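Local coordinates for flavohemoprotein (Vibrio cholerae O1 biovar El Tor, PDB 4EH1) that probably detoxifies nitric oxide by converting it to nitrate with oxygen and NAD(P)H, the reductase domain present here carrying the FAD, at residues P116-S121 and T145-C150. Residues are numbered along the deposited sequence; the frame is centred on the assembly and turned at random.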
loop_
_atom_site.group_PDB
_atom_site.type_symbol
_atom_site.label_atom_id
_atom_site.label_comp_id
_atom_site.label_asym_id
_atom_site.label_seq_id
_atom_site.Cartn_x
_atom_site.Cartn_y
_atom_site.Cartn_z
ATOM N N PRO A 116 10.281 16.220 -29.226
ATOM C CA PRO A 116 9.279 16.364 -28.168
ATOM C C PRO A 116 8.584 15.016 -27.967
ATOM O O PRO A 116 8.480 14.210 -28.895
ATOM C CB PRO A 116 8.312 17.407 -28.723
ATOM C CG PRO A 116 9.018 18.072 -29.819
ATOM C CD PRO A 116 10.038 17.121 -30.360
ATOM N N VAL A 117 8.124 14.778 -26.749
ATOM C CA VAL A 117 7.653 13.458 -26.368
ATOM C C VAL A 117 6.220 13.521 -25.849
ATOM O O VAL A 117 5.925 14.308 -24.932
ATOM C CB VAL A 117 8.581 12.840 -25.268
ATOM C CG1 VAL A 117 7.941 11.612 -24.647
ATOM C CG2 VAL A 117 9.899 12.456 -25.869
ATOM N N VAL A 118 5.333 12.709 -26.442
ATOM C CA VAL A 118 3.975 12.582 -25.911
ATOM C C VAL A 118 3.740 11.181 -25.322
ATOM O O VAL A 118 3.960 10.166 -25.986
ATOM C CB VAL A 118 2.885 12.998 -26.956
ATOM C CG1 VAL A 118 1.503 12.952 -26.338
ATOM C CG2 VAL A 118 3.120 14.426 -27.446
ATOM N N LEU A 119 3.338 11.130 -24.058
ATOM C CA LEU A 119 3.014 9.856 -23.420
ATOM C C LEU A 119 1.489 9.813 -23.255
ATOM O O LEU A 119 0.891 10.742 -22.706
ATOM C CB LEU A 119 3.671 9.735 -22.040
ATOM C CG LEU A 119 5.173 10.028 -21.969
ATOM C CD1 LEU A 119 5.718 9.813 -20.565
ATOM C CD2 LEU A 119 5.932 9.167 -22.994
ATOM N N ILE A 120 0.882 8.723 -23.716
ATOM C CA ILE A 120 -0.558 8.552 -23.701
ATOM C C ILE A 120 -0.887 7.176 -23.162
ATOM O O ILE A 120 -0.433 6.159 -23.688
ATOM C CB ILE A 120 -1.154 8.634 -25.123
ATOM C CG1 ILE A 120 -0.662 9.903 -25.834
ATOM C CG2 ILE A 120 -2.705 8.568 -25.075
ATOM C CD1 ILE A 120 -1.145 10.036 -27.300
ATOM N N SER A 121 -1.702 7.136 -22.125
ATOM C CA SER A 121 -2.112 5.850 -21.583
ATOM C C SER A 121 -3.457 5.935 -20.884
ATOM O O SER A 121 -3.944 7.034 -20.602
ATOM C CB SER A 121 -1.063 5.343 -20.591
ATOM O OG SER A 121 -0.852 6.301 -19.571
ATOM N N THR A 145 4.803 15.879 -22.760
ATOM C CA THR A 145 3.366 15.952 -22.508
ATOM C C THR A 145 2.836 14.579 -22.044
ATOM O O THR A 145 3.078 13.542 -22.674
ATOM C CB THR A 145 2.587 16.392 -23.770
ATOM O OG1 THR A 145 3.071 17.656 -24.214
ATOM C CG2 THR A 145 1.083 16.543 -23.462
ATOM N N TYR A 146 2.110 14.571 -20.940
ATOM C CA TYR A 146 1.553 13.342 -20.416
ATOM C C TYR A 146 0.014 13.361 -20.531
ATOM O O TYR A 146 -0.655 14.226 -19.960
ATOM C CB TYR A 146 1.968 13.241 -18.965
ATOM C CG TYR A 146 1.520 12.007 -18.219
ATOM C CD1 TYR A 146 0.388 12.042 -17.402
ATOM C CD2 TYR A 146 2.256 10.822 -18.282
ATOM C CE1 TYR A 146 -0.023 10.933 -16.691
ATOM C CE2 TYR A 146 1.850 9.696 -17.577
ATOM C CZ TYR A 146 0.715 9.765 -16.772
ATOM O OH TYR A 146 0.307 8.668 -16.055
ATOM N N LEU A 147 -0.551 12.423 -21.276
ATOM C CA LEU A 147 -2.010 12.377 -21.452
ATOM C C LEU A 147 -2.519 11.066 -20.860
ATOM O O LEU A 147 -2.049 9.986 -21.235
ATOM C CB LEU A 147 -2.399 12.496 -22.927
ATOM C CG LEU A 147 -1.804 13.659 -23.753
ATOM C CD1 LEU A 147 -2.207 13.543 -25.210
ATOM C CD2 LEU A 147 -2.213 15.015 -23.235
ATOM N N TYR A 148 -3.471 11.167 -19.933
ATOM C CA TYR A 148 -3.904 10.020 -19.137
ATOM C C TYR A 148 -5.443 9.947 -19.042
ATOM O O TYR A 148 -6.112 10.966 -18.797
ATOM C CB TYR A 148 -3.301 10.085 -17.717
ATOM C CG TYR A 148 -3.609 8.837 -16.890
ATOM C CD1 TYR A 148 -3.224 7.578 -17.335
ATOM C CD2 TYR A 148 -4.328 8.915 -15.690
ATOM C CE1 TYR A 148 -3.533 6.414 -16.610
ATOM C CE2 TYR A 148 -4.655 7.750 -14.948
ATOM C CZ TYR A 148 -4.231 6.517 -15.410
ATOM O OH TYR A 148 -4.504 5.374 -14.698
ATOM N N ALA A 149 -5.992 8.752 -19.250
ATOM C CA ALA A 149 -7.432 8.523 -19.097
ATOM C C ALA A 149 -7.684 7.428 -18.064
ATOM O O ALA A 149 -7.069 6.373 -18.098
ATOM C CB ALA A 149 -8.072 8.157 -20.444
ATOM N N CYS A 150 -8.580 7.679 -17.126
ATOM C CA CYS A 150 -8.976 6.622 -16.239
ATOM C C CYS A 150 -10.461 6.816 -15.968
ATOM O O CYS A 150 -11.075 7.731 -16.507
ATOM C CB CYS A 150 -8.122 6.599 -14.959
ATOM S SG CYS A 150 -8.177 8.183 -14.067
HETATM O O HOH W 1 5.288 17.219 -25.932
HETATM O O HOH W 2 0.374 8.599 -20.126
#
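Two torsions bring S121 OG beside the Y148 ring: S121 OG is staggered between the N and C branches of its backbone (chi1 56°), and CG of Y148 points away from the backbone N of its own residue (chi1 -174°). This brings S121 OG to 3.5 Å from Y148 CD1. The two strands are neighbours in the parallel sheet of the NAD-binding domain, joined by helix 126-138 in a beta-alpha-beta crossover. Five backbone hydrogen bonds tie them, from T145 N to V117 O through to A149 N to S121 O. The shortest is L147 N to L119 O, 2.6 Å. L119, Y146, S121 and Y148 face helix 126-138. There L119 CB lies 4.2 Å from Y146 CD2, and both residues touch L133. Y148 packs on A126, a probable NADP(+)-binding residue, and its hydroxyl hydrogen-bonds to G123 O. On the other face, L147 CD1 touches V118 CG1 at 3.9 Å and I120 CG1 at 4.0 Å. The I120 and L147 side chains lie next to one another with their ends turned in the same direction. Water 2 rests over one face of the Y146 ring, toward its rim. The oxygen of water 2 is 2.7 Å from S121 OG. Water 2 also donates a hydrogen bond to L147 O, with its oxygen 3.0 Å from L147 O.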